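PDB 1LF6: glucoamylase from Thermoanaerobacterium thermosaccharolyticum, which hydrolyses alpha-1,4-linked glucose units one after another from the non-reducing ends of glucan chains, probably releasing beta-D-glucose, and probably also acts on isomaltose. Local coordinates for residues 78-81 / 85-88; 247-252 / 258-263; 344-349 / 401-406; 488-493 / 552-557; 581-586 / 644-649. All coordinates share one frame; numbering follows the deposited sequence.

Overall arrangement
Two contacts belong to the N-terminal beta-sandwich and three to the helical catalytic domain of family GH15. Contact 1 closes the end of a strand in the seven-stranded sheet; contact 2 seats a helix on the ten-stranded sheet, its centre 29 Å from that of contact 1. Contact 3 pairs two helices of the (alpha/alpha) barrel, and contact 4, centred 28 Å from it, ties a helix end to helix 550-562. Contact 5 lies nearest the chain's centre and probably beside the active site: Glu583 is about 3 Å, side chain to side chain, from Trp325, a probable substrate-binding residue. Contacts 3 and 5 come within about 9 Å at their nearest atoms.

Contact 1: residues 78-81 / 85-88; sequences IVTD and FVPD
A chi1 of -174° turns Thr80 OG1 away from its own backbone N and toward the returning chain, where it donates to Phe85 O at 2.6 Å. The same OG1 accepts from Gly82 N, so this hydroxyl both donates and accepts within the turn. Phe85 holds its ring between its own backbone N and carbonyl carbon (chi1 70°), swinging it over Asp81: Asp81 CG sits 3.4 Å above one ring face, offset toward the rim, the carboxylate tilted 41° from the ring. Asp81 OD2 is engaged with the backbone N of Lys83 and Ser84, and Arg117 adds a cation-pi contact to Phe85. Further along, Val79 N donates to Pro87 O at 3.2 Å, and Val79 CG1 packs on Pro87 CG. Ile78 CG2 reaches Val86 CG1 at 3.9 Å, and Ile78 CD1 lies 3.7 Å from Asp88 CG, whose carboxylate makes a salt bridge with Lys76 and a hydrogen bond with Thr90 OG1. The backbones run antiparallel with a single bridge, Ile78 to Asp88. This is a tight hairpin-like return at the end of strand 70-80 in the N-terminal beta-sandwich, with Asp88 as the N-cap of helix 89-92.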
# COMPACT_ATOMS: atom_id res chain seq x y z
N ILE A 78 3.46 19.61 -18.78
CA ILE A 78 4.72 20.29 -19.02
C ILE A 78 4.36 21.65 -19.61
O ILE A 78 3.56 21.72 -20.55
CB ILE A 78 5.61 19.54 -20.04
CG1 ILE A 78 5.81 18.09 -19.58
CG2 ILE A 78 6.96 20.24 -20.16
CD1 ILE A 78 6.46 17.96 -18.21
N VAL A 79 4.92 22.71 -19.05
CA VAL A 79 4.62 24.05 -19.54
C VAL A 79 5.88 24.79 -19.98
O VAL A 79 6.96 24.58 -19.44
CB VAL A 79 3.91 24.90 -18.45
CG1 VAL A 79 4.67 24.82 -17.15
CG2 VAL A 79 3.80 26.35 -18.89
N THR A 80 5.72 25.63 -20.99
CA THR A 80 6.83 26.41 -21.52
C THR A 80 6.31 27.73 -22.08
O THR A 80 5.11 27.92 -22.23
CB THR A 80 7.56 25.65 -22.65
OG1 THR A 80 8.73 26.38 -23.04
CG2 THR A 80 6.65 25.49 -23.86
N ASP A 81 7.23 28.64 -22.37
CA ASP A 81 6.88 29.94 -22.93
C ASP A 81 7.15 29.90 -24.44
O ASP A 81 6.93 30.89 -25.14
CB ASP A 81 7.72 31.04 -22.28
CG ASP A 81 9.21 30.84 -22.49
OD1 ASP A 81 9.99 31.70 -22.03
OD2 ASP A 81 9.60 29.83 -23.11
N PHE A 85 12.43 28.77 -20.88
CA PHE A 85 12.14 27.80 -19.82
C PHE A 85 11.16 26.68 -20.18
O PHE A 85 10.25 26.86 -20.99
CB PHE A 85 11.66 28.53 -18.56
CG PHE A 85 10.30 29.14 -18.68
CD1 PHE A 85 9.15 28.36 -18.55
CD2 PHE A 85 10.15 30.50 -18.93
CE1 PHE A 85 7.89 28.92 -18.65
CE2 PHE A 85 8.89 31.07 -19.04
CZ PHE A 85 7.76 30.28 -18.90
N VAL A 86 11.36 25.53 -19.55
CA VAL A 86 10.52 24.35 -19.75
C VAL A 86 10.39 23.59 -18.42
O VAL A 86 11.18 22.69 -18.14
CB VAL A 86 11.13 23.39 -20.79
CG1 VAL A 86 10.25 22.17 -20.97
CG2 VAL A 86 11.31 24.10 -22.12
N PRO A 87 9.42 23.97 -17.57
CA PRO A 87 9.23 23.30 -16.28
C PRO A 87 8.31 22.08 -16.29
O PRO A 87 7.25 22.08 -16.93
CB PRO A 87 8.69 24.41 -15.39
CG PRO A 87 7.85 25.18 -16.33
CD PRO A 87 8.74 25.28 -17.56
N ASP A 88 8.74 21.05 -15.57
CA ASP A 88 7.99 19.80 -15.41
C ASP A 88 7.30 19.98 -14.07
O ASP A 88 7.97 20.10 -13.04
CB ASP A 88 8.98 18.63 -15.37
CG ASP A 88 8.30 17.28 -15.09
OD1 ASP A 88 8.93 16.24 -15.37
OD2 ASP A 88 7.16 17.26 -14.58

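Contact 2: residues 247-252 / 258-263; sequences VLSFGQ and AKTALE. Unlike the reference sequence in segment 247-252: Gln252 (reference Gly).
Ser249 on strand 243-251 fits against Thr260 and Ala261 where helix 254-266 lies on the ten-stranded antiparallel sheet of the N-terminal beta-sandwich. The chain leaves the strand and turns almost at once into this helix, which runs back over it at 141°, the axes of the two short segments only 6.9 Å apart. Such closeness is possible because the residues facing each other are small. Van der Waals contact carries the interface: Thr260 CG2 lies 3.9 Å from Ser249 CB, and Val247 CG1 comes to 4.4 Å from Ala261 CA, while Met178 of strand 176-183 also packs on Ala261. Leu248 and Phe250 point the other way, toward strand 70-80 of the second sheet, so the strand has the helix on one side and the sandwich interior on the other. Polar bonding is directed elsewhere: Thr260 OG1 bonds to Glu256 O one turn back. The hydroxyl of Ser249, set anti to its carbonyl carbon (chi1 -59°), lies along the helix backbone. There Ser249 OG is 3.0 Å from Ala261 CA and 3.3 Å from Ala261 CB, near Ala261 N but poorly angled for a bond to it.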
# COMPACT_ATOMS: atom_id res chain seq x y z
N VAL A 247 -9.58 12.42 -20.07
CA VAL A 247 -10.13 11.11 -19.73
C VAL A 247 -9.28 9.96 -20.25
O VAL A 247 -8.89 9.94 -21.41
CB VAL A 247 -11.58 10.95 -20.28
CG1 VAL A 247 -12.12 9.57 -19.92
CG2 VAL A 247 -12.48 12.04 -19.72
N LEU A 248 -8.99 9.01 -19.36
CA LEU A 248 -8.21 7.83 -19.72
C LEU A 248 -9.08 6.61 -19.47
O LEU A 248 -9.46 6.32 -18.33
CB LEU A 248 -6.94 7.74 -18.88
CG LEU A 248 -6.09 6.48 -19.08
CD1 LEU A 248 -5.51 6.46 -20.48
CD2 LEU A 248 -4.97 6.46 -18.04
N SER A 249 -9.40 5.89 -20.54
CA SER A 249 -10.24 4.71 -20.43
C SER A 249 -9.46 3.43 -20.75
O SER A 249 -8.41 3.47 -21.40
CB SER A 249 -11.45 4.85 -21.35
OG SER A 249 -12.20 6.00 -20.99
N PHE A 250 -10.01 2.31 -20.30
CA PHE A 250 -9.38 1.00 -20.51
C PHE A 250 -10.36 0.02 -21.14
O PHE A 250 -11.58 0.16 -21.00
CB PHE A 250 -8.91 0.45 -19.17
CG PHE A 250 -7.89 1.31 -18.47
CD1 PHE A 250 -6.54 1.02 -18.55
CD2 PHE A 250 -8.29 2.44 -17.76
CE1 PHE A 250 -5.59 1.82 -17.93
CE2 PHE A 250 -7.35 3.25 -17.13
CZ PHE A 250 -6.00 2.95 -17.22
N GLY A 251 -9.81 -0.97 -21.83
CA GLY A 251 -10.62 -1.99 -22.47
C GLY A 251 -9.77 -3.14 -22.95
O GLY A 251 -8.55 -3.07 -22.91
N GLN A 252 -10.42 -4.22 -23.39
CA GLN A 252 -9.70 -5.39 -23.89
C GLN A 252 -9.58 -5.31 -25.41
O GLN A 252 -9.18 -6.27 -26.07
CB GLN A 252 -10.44 -6.67 -23.48
CG GLN A 252 -9.71 -7.96 -23.84
CD GLN A 252 -10.54 -9.20 -23.53
OE1 GLN A 252 -11.64 -9.36 -24.06
NE2 GLN A 252 -10.01 -10.07 -22.68
N ALA A 258 -12.16 3.00 -26.54
CA ALA A 258 -12.69 4.22 -27.15
C ALA A 258 -14.14 4.47 -26.75
O ALA A 258 -14.49 5.58 -26.35
CB ALA A 258 -12.58 4.13 -28.68
N LYS A 259 -14.97 3.44 -26.85
CA LYS A 259 -16.37 3.56 -26.49
C LYS A 259 -16.54 4.01 -25.03
O LYS A 259 -17.39 4.83 -24.72
CB LYS A 259 -17.07 2.22 -26.68
CG LYS A 259 -18.55 2.24 -26.33
CD LYS A 259 -19.19 0.88 -26.57
CE LYS A 259 -20.69 0.93 -26.32
NZ LYS A 259 -21.36 1.92 -27.21
N THR A 260 -15.71 3.45 -24.15
CA THR A 260 -15.76 3.79 -22.73
C THR A 260 -15.40 5.26 -22.52
O THR A 260 -16.02 5.95 -21.72
CB THR A 260 -14.80 2.90 -21.92
OG1 THR A 260 -15.15 1.53 -22.11
CG2 THR A 260 -14.89 3.24 -20.43
N ALA A 261 -14.38 5.73 -23.24
CA ALA A 261 -13.96 7.12 -23.12
C ALA A 261 -15.08 8.04 -23.59
O ALA A 261 -15.33 9.09 -22.99
CB ALA A 261 -12.70 7.36 -23.95
N LEU A 262 -15.75 7.65 -24.66
CA LEU A 262 -16.85 8.44 -25.20
C LEU A 262 -18.02 8.50 -24.22
O LEU A 262 -18.67 9.54 -24.08
CB LEU A 262 -17.32 7.86 -26.54
CG LEU A 262 -16.36 8.00 -27.73
CD1 LEU A 262 -16.95 7.28 -28.94
CD2 LEU A 262 -16.13 9.47 -28.04
N GLU A 263 -18.29 7.40 -23.54
CA GLU A 263 -19.39 7.38 -22.58
C GLU A 263 -19.08 8.30 -21.40
O GLU A 263 -19.93 9.07 -20.96
CB GLU A 263 -19.65 5.96 -22.10
CG GLU A 263 -20.28 5.07 -23.16
CD GLU A 263 -20.41 3.63 -22.72
OE1 GLU A 263 -21.09 2.85 -23.42
OE2 GLU A 263 -19.84 3.28 -21.67

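Contact 3: residues 344-349 / 401-406; sequences DLYHVA and PIILSY
Tyr346 reaches from helix 342-355 across to Ile403 and Leu404 on helix 395-407, two helices of the (alpha/alpha) barrel that run nearly parallel (21°), the axes of the two short segments 10.1 Å apart. From CB the side chain extends with CG anti to the backbone N (chi1 165°), which sends the ring toward the second helix. Its CD1 is the first ring atom to meet that helix, lying 4.2 Å from Leu404 CB, which sits at the ring edge near its plane. CE1 next comes to 4.0 Å from Ile403 CG2, and at the tip OH rests 3.5 Å from the same methyl. CD2, on the far side of the ring, lies over the centre of the His347 imidazole of its own helix, itself stacked with Trp654. One turn on from Tyr346, Ala349 meets the Leu404 isopropyl group: Ala349 CB touches Leu404 CD2 at 3.7 Å. Helix 358-375 packs on both helices, through Ser364 against Leu345 and Ala349 and through Leu365 against Ser405. In the turn after the kink of the second helix, Pro401 O accepts from Ser405 N and, at 2.9 Å, from Ser405 OG, the two donors approaching from opposite faces of the carbonyl plane.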
# COMPACT_ATOMS: atom_id res chain seq x y z
N ASP A 344 -0.72 -9.21 6.98
CA ASP A 344 -1.28 -7.90 6.69
C ASP A 344 -2.80 -7.95 6.57
O ASP A 344 -3.50 -7.09 7.09
CB ASP A 344 -0.67 -7.33 5.40
CG ASP A 344 0.83 -7.08 5.54
OD1 ASP A 344 1.29 -5.96 5.22
OD2 ASP A 344 1.54 -8.01 5.97
N LEU A 345 -3.31 -8.97 5.88
CA LEU A 345 -4.75 -9.13 5.69
C LEU A 345 -5.45 -9.24 7.05
O LEU A 345 -6.50 -8.65 7.28
CB LEU A 345 -5.02 -10.37 4.84
CG LEU A 345 -6.44 -10.65 4.33
CD1 LEU A 345 -6.97 -9.46 3.55
CD2 LEU A 345 -6.42 -11.90 3.45
N TYR A 346 -4.85 -10.01 7.95
CA TYR A 346 -5.36 -10.22 9.30
C TYR A 346 -5.54 -8.88 10.01
O TYR A 346 -6.59 -8.60 10.59
CB TYR A 346 -4.39 -11.11 10.08
CG TYR A 346 -4.57 -11.15 11.58
CD1 TYR A 346 -5.67 -11.80 12.16
CD2 TYR A 346 -3.64 -10.56 12.43
CE1 TYR A 346 -5.83 -11.85 13.55
CE2 TYR A 346 -3.79 -10.61 13.82
CZ TYR A 346 -4.88 -11.26 14.37
OH TYR A 346 -5.03 -11.31 15.74
N HIS A 347 -4.50 -8.06 9.96
CA HIS A 347 -4.53 -6.76 10.60
C HIS A 347 -5.56 -5.83 9.94
O HIS A 347 -6.29 -5.11 10.63
CB HIS A 347 -3.13 -6.14 10.57
CG HIS A 347 -2.15 -6.88 11.43
ND1 HIS A 347 -2.32 -7.03 12.79
CD2 HIS A 347 -1.00 -7.53 11.12
CE1 HIS A 347 -1.32 -7.74 13.28
NE2 HIS A 347 -0.50 -8.05 12.29
N VAL A 348 -5.61 -5.87 8.62
CA VAL A 348 -6.57 -5.05 7.87
C VAL A 348 -7.98 -5.49 8.29
O VAL A 348 -8.83 -4.66 8.57
CB VAL A 348 -6.36 -5.23 6.34
CG1 VAL A 348 -7.55 -4.62 5.57
CG2 VAL A 348 -5.06 -4.54 5.92
N ALA A 349 -8.21 -6.80 8.35
CA ALA A 349 -9.50 -7.33 8.76
C ALA A 349 -9.88 -6.84 10.16
O ALA A 349 -11.04 -6.55 10.44
CB ALA A 349 -9.47 -8.84 8.72
N PRO A 401 -5.15 -16.53 10.43
CA PRO A 401 -6.48 -16.81 9.89
C PRO A 401 -7.37 -17.55 10.89
O PRO A 401 -8.60 -17.40 10.87
CB PRO A 401 -6.19 -17.60 8.62
CG PRO A 401 -4.78 -18.12 8.82
CD PRO A 401 -4.10 -17.00 9.52
N ILE A 402 -6.76 -18.35 11.77
CA ILE A 402 -7.53 -19.08 12.77
C ILE A 402 -8.07 -18.09 13.80
O ILE A 402 -9.22 -18.17 14.20
CB ILE A 402 -6.67 -20.11 13.55
CG1 ILE A 402 -6.07 -21.15 12.60
CG2 ILE A 402 -7.54 -20.79 14.61
CD1 ILE A 402 -5.11 -22.11 13.28
N ILE A 403 -7.21 -17.16 14.22
CA ILE A 403 -7.60 -16.16 15.20
C ILE A 403 -8.74 -15.30 14.65
O ILE A 403 -9.67 -14.96 15.38
CB ILE A 403 -6.39 -15.26 15.57
CG1 ILE A 403 -5.26 -16.13 16.14
CG2 ILE A 403 -6.81 -14.21 16.60
CD1 ILE A 403 -3.98 -15.38 16.42
N LEU A 404 -8.67 -14.98 13.36
CA LEU A 404 -9.70 -14.18 12.71
C LEU A 404 -11.01 -14.98 12.64
O LEU A 404 -12.09 -14.43 12.84
CB LEU A 404 -9.26 -13.78 11.30
CG LEU A 404 -10.19 -12.86 10.50
CD1 LEU A 404 -10.45 -11.58 11.26
CD2 LEU A 404 -9.56 -12.55 9.14
N SER A 405 -10.91 -16.27 12.35
CA SER A 405 -12.09 -17.12 12.27
C SER A 405 -12.82 -17.08 13.61
O SER A 405 -14.05 -17.07 13.68
CB SER A 405 -11.70 -18.56 11.94
OG SER A 405 -11.25 -18.66 10.60
N TYR A 406 -12.04 -17.06 14.69
CA TYR A 406 -12.60 -17.01 16.03
C TYR A 406 -13.32 -15.70 16.31
O TYR A 406 -14.44 -15.69 16.81
CB TYR A 406 -11.50 -17.24 17.07
CG TYR A 406 -11.91 -16.81 18.45
CD1 TYR A 406 -11.50 -15.58 18.97
CD2 TYR A 406 -12.76 -17.60 19.22
CE1 TYR A 406 -11.93 -15.15 20.21
CE2 TYR A 406 -13.20 -17.17 20.46
CZ TYR A 406 -12.79 -15.95 20.95
OH TYR A 406 -13.26 -15.51 22.16

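Contact 4: residues 488-493 / 552-557; sequences LTYTEN and ILNTLK
The Tyr490 ring and the Asn554 side-chain amide lie nearly coplanar, 18° apart, with the amide at the ring's edge beyond the phenol oxygen. Thr555 also sits at the edge, near the ring plane, Thr555 OG1 being 4.4 Å from Tyr490 CE2. Around the ring, Lys551 makes a cation-pi contact and Tyr502 an edge-to-face one, so helix 550-562 and strand 501-502 both hold it. Tyr490 is the first residue to leave helical geometry at the end of helix 468-489, and its CG stands anti to the backbone N (chi1 -173°), which carries the ring away from that helix toward the other. At the tip, Tyr490 OH lies 3.1 Å from the end of the amide, at the atom modelled as Asn554 OD1, though which end of that amide is oxygen and which nitrogen is doubtful. Thr555 OG1 is committed elsewhere, to Lys551 O one turn back and to Tyr502 N, while Thr491 OG1 accepts from Asn493 N in an ST turn that begins at the end of strand 490-491. With one ring doing nearly all the reaching, the two segments share little surface. The chemistry is that of a phenol OH facing a polar amide nearly in its own plane, with Lys551 and Tyr502 probably limiting the ring's rotation.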
# COMPACT_ATOMS: atom_id res chain seq x y z
N LEU A 488 12.80 -20.36 25.71
CA LEU A 488 13.37 -20.36 24.37
C LEU A 488 13.78 -18.99 23.83
O LEU A 488 14.68 -18.91 22.99
CB LEU A 488 12.39 -21.00 23.37
CG LEU A 488 12.16 -22.51 23.52
CD1 LEU A 488 11.04 -22.94 22.59
CD2 LEU A 488 13.44 -23.25 23.18
N THR A 489 13.18 -17.91 24.32
CA THR A 489 13.48 -16.59 23.77
C THR A 489 13.95 -15.51 24.73
O THR A 489 14.40 -14.45 24.30
CB THR A 489 12.26 -16.05 23.00
OG1 THR A 489 11.21 -15.76 23.92
CG2 THR A 489 11.75 -17.08 22.00
N TYR A 490 13.83 -15.76 26.03
CA TYR A 490 14.23 -14.78 27.03
C TYR A 490 15.66 -15.00 27.52
O TYR A 490 15.94 -15.96 28.24
CB TYR A 490 13.24 -14.82 28.20
CG TYR A 490 13.45 -13.74 29.24
CD1 TYR A 490 13.96 -14.05 30.50
CD2 TYR A 490 13.10 -12.42 28.97
CE1 TYR A 490 14.12 -13.06 31.47
CE2 TYR A 490 13.25 -11.42 29.93
CZ TYR A 490 13.76 -11.75 31.18
OH TYR A 490 13.89 -10.77 32.14
N THR A 491 16.58 -14.12 27.13
CA THR A 491 17.96 -14.27 27.58
C THR A 491 18.16 -13.58 28.92
O THR A 491 17.46 -12.63 29.27
CB THR A 491 18.96 -13.67 26.56
OG1 THR A 491 20.30 -14.04 26.93
CG2 THR A 491 18.85 -12.14 26.52
N GLU A 492 19.12 -14.09 29.68
CA GLU A 492 19.47 -13.54 30.98
C GLU A 492 20.98 -13.33 30.94
O GLU A 492 21.60 -12.97 31.94
CB GLU A 492 19.08 -14.53 32.07
CG GLU A 492 17.59 -14.84 32.07
CD GLU A 492 17.24 -16.11 32.80
OE1 GLU A 492 17.21 -16.09 34.05
OE2 GLU A 492 17.02 -17.15 32.13
N ASN A 493 21.55 -13.54 29.76
CA ASN A 493 22.98 -13.41 29.56
C ASN A 493 23.28 -12.51 28.35
O ASN A 493 24.27 -12.71 27.66
CB ASN A 493 23.58 -14.79 29.32
CG ASN A 493 25.08 -14.81 29.42
OD1 ASN A 493 25.74 -15.68 28.85
ND2 ASN A 493 25.65 -13.85 30.15
N ILE A 552 8.55 -8.43 30.27
CA ILE A 552 8.13 -7.47 29.25
C ILE A 552 8.75 -6.11 29.57
O ILE A 552 9.30 -5.45 28.70
CB ILE A 552 6.59 -7.31 29.23
CG1 ILE A 552 5.94 -8.61 28.73
CG2 ILE A 552 6.19 -6.11 28.37
CD1 ILE A 552 6.32 -8.98 27.30
N LEU A 553 8.66 -5.69 30.84
CA LEU A 553 9.22 -4.41 31.25
C LEU A 553 10.73 -4.35 31.03
O LEU A 553 11.25 -3.34 30.58
CB LEU A 553 8.89 -4.14 32.73
CG LEU A 553 7.45 -3.72 33.07
CD1 LEU A 553 7.09 -2.46 32.30
CD2 LEU A 553 6.49 -4.83 32.72
N ASN A 554 11.42 -5.45 31.34
CA ASN A 554 12.87 -5.51 31.16
C ASN A 554 13.24 -5.33 29.69
O ASN A 554 14.20 -4.65 29.35
CB ASN A 554 13.41 -6.86 31.65
CG ASN A 554 13.47 -6.97 33.16
OD1 ASN A 554 13.66 -8.05 33.71
ND2 ASN A 554 13.32 -5.84 33.84
N THR A 555 12.47 -5.97 28.82
CA THR A 555 12.72 -5.91 27.39
C THR A 555 12.49 -4.48 26.90
O THR A 555 13.27 -3.95 26.11
CB THR A 555 11.79 -6.88 26.63
OG1 THR A 555 11.94 -8.20 27.17
CG2 THR A 555 12.14 -6.92 25.15
N LEU A 556 11.42 -3.86 27.40
CA LEU A 556 11.07 -2.50 27.04
C LEU A 556 12.25 -1.55 27.29
O LEU A 556 12.54 -0.67 26.48
CB LEU A 556 9.86 -2.06 27.88
CG LEU A 556 8.56 -1.64 27.21
CD1 LEU A 556 8.23 -2.53 26.03
CD2 LEU A 556 7.43 -1.69 28.24
N LYS A 557 12.94 -1.74 28.42
CA LYS A 557 14.09 -0.91 28.76
C LYS A 557 15.19 -1.01 27.73
O LYS A 557 15.78 -0.01 27.33
CB LYS A 557 14.66 -1.30 30.13
CG LYS A 557 13.69 -1.18 31.29
CD LYS A 557 14.42 -1.38 32.61
CE LYS A 557 13.44 -1.53 33.77
NZ LYS A 557 12.64 -2.78 33.65

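Contact 5: residues 581-586 / 644-649; sequences YGEPSK and LPTDSA
Glu583 turns its carboxylate onto the backbone N of Asp647 and the side chain of Thr646. Asp647 N donates to Glu583 OE2 at 3.2 Å with an N-H...O angle of 156°, meeting that oxygen on its syn side but 30° out of the carboxylate plane; a second, weak bond goes to Glu583 OE1. Trp325 NE1 bonds directly to Glu583 OE1, and a water donates to the same oxygen at 3.0 Å while lying 2.9 Å from Thr646 OG1. Thr646 packs close by, its CB 3.1 Å from Glu583 OE2. The Glu583 side chain is bent at chi2 (114°), which turns the carboxylate toward Asp647 N. One shell out, Trp325 is also tied by a backbone bond to Asp647, and Arg597 holds the backbone carbonyl of Glu583. Thr646 OG1 accepts from Ser648 N at 3.1 Å, an ST turn, and from Ser648 OG at 3.0 Å, so the loop that presents Asp647 N is braced from within. Gln637 N bonds to Ser648 OG, and Ser34, far earlier in the chain, bonds to Asp647 OD1. Two loops of the catalytic domain are thus joined through a buried acid that also holds Trp325, which probably binds substrate, as expected beside the active site of a GH15 glucoamylase.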
# COMPACT_ATOMS: atom_id res chain seq x y z
N TYR A 581 16.97 -2.68 5.87
CA TYR A 581 15.91 -2.47 4.90
C TYR A 581 15.44 -1.01 4.79
O TYR A 581 14.40 -0.64 5.33
CB TYR A 581 14.72 -3.38 5.23
CG TYR A 581 13.63 -3.39 4.18
CD1 TYR A 581 12.34 -2.95 4.47
CD2 TYR A 581 13.88 -3.87 2.89
CE1 TYR A 581 11.33 -2.97 3.51
CE2 TYR A 581 12.88 -3.90 1.92
CZ TYR A 581 11.60 -3.45 2.24
OH TYR A 581 10.61 -3.47 1.28
N GLY A 582 16.22 -0.19 4.09
CA GLY A 582 15.86 1.21 3.92
C GLY A 582 16.94 2.04 3.24
O GLY A 582 18.01 1.52 2.95
N GLU A 583 16.66 3.32 2.98
CA GLU A 583 17.64 4.19 2.32
C GLU A 583 18.96 4.25 3.06
O GLU A 583 18.99 4.52 4.27
CB GLU A 583 17.08 5.60 2.15
CG GLU A 583 16.07 5.72 1.02
CD GLU A 583 14.69 6.05 1.52
OE1 GLU A 583 13.85 5.13 1.64
OE2 GLU A 583 14.41 7.24 1.77
N PRO A 584 20.08 4.01 2.35
CA PRO A 584 21.41 4.04 2.95
C PRO A 584 21.78 5.43 3.45
O PRO A 584 22.42 5.58 4.50
CB PRO A 584 22.31 3.57 1.81
CG PRO A 584 21.62 4.13 0.61
CD PRO A 584 20.16 3.82 0.89
N SER A 585 21.37 6.44 2.70
CA SER A 585 21.65 7.82 3.07
C SER A 585 20.44 8.64 2.67
O SER A 585 19.49 8.12 2.10
CB SER A 585 22.89 8.35 2.34
OG SER A 585 22.65 8.47 0.95
N LYS A 586 20.51 9.93 2.97
CA LYS A 586 19.42 10.85 2.66
C LYS A 586 19.30 11.08 1.15
O LYS A 586 18.23 11.43 0.65
CB LYS A 586 19.65 12.18 3.37
CG LYS A 586 18.41 13.04 3.52
CD LYS A 586 17.53 12.54 4.65
CE LYS A 586 16.37 13.50 4.89
NZ LYS A 586 15.71 13.27 6.21
N LEU A 644 9.72 12.75 8.59
CA LEU A 644 9.06 12.80 7.28
C LEU A 644 9.22 11.45 6.59
O LEU A 644 10.15 10.70 6.89
CB LEU A 644 9.66 13.92 6.42
CG LEU A 644 9.36 15.36 6.89
CD1 LEU A 644 10.14 16.36 6.05
CD2 LEU A 644 7.85 15.62 6.79
N PRO A 645 8.31 11.12 5.65
CA PRO A 645 8.36 9.84 4.92
C PRO A 645 9.63 9.63 4.11
O PRO A 645 10.20 10.57 3.56
CB PRO A 645 7.13 9.91 4.01
CG PRO A 645 6.23 10.94 4.65
CD PRO A 645 7.21 11.96 5.15
N THR A 646 10.08 8.38 4.04
CA THR A 646 11.25 8.05 3.22
C THR A 646 10.60 7.65 1.90
O THR A 646 9.42 7.94 1.70
CB THR A 646 12.05 6.86 3.79
OG1 THR A 646 11.25 5.67 3.75
CG2 THR A 646 12.46 7.14 5.24
N ASP A 647 11.33 7.01 1.00
CA ASP A 647 10.70 6.60 -0.25
C ASP A 647 10.16 5.18 -0.14
O ASP A 647 9.97 4.49 -1.14
CB ASP A 647 11.67 6.69 -1.42
CG ASP A 647 10.94 6.93 -2.74
OD1 ASP A 647 10.52 8.08 -2.98
OD2 ASP A 647 10.77 5.96 -3.52
N SER A 648 9.91 4.75 1.09
CA SER A 648 9.39 3.42 1.35
C SER A 648 7.94 3.35 0.87
O SER A 648 7.36 4.36 0.47
CB SER A 648 9.45 3.13 2.85
OG SER A 648 8.74 4.13 3.57
N ALA A 649 7.37 2.16 0.92
CA ALA A 649 6.00 1.96 0.49
C ALA A 649 5.03 2.89 1.23
O ALA A 649 5.22 3.21 2.40
CB ALA A 649 5.59 0.50 0.71
O HOH W 1 13.36 3.69 4.22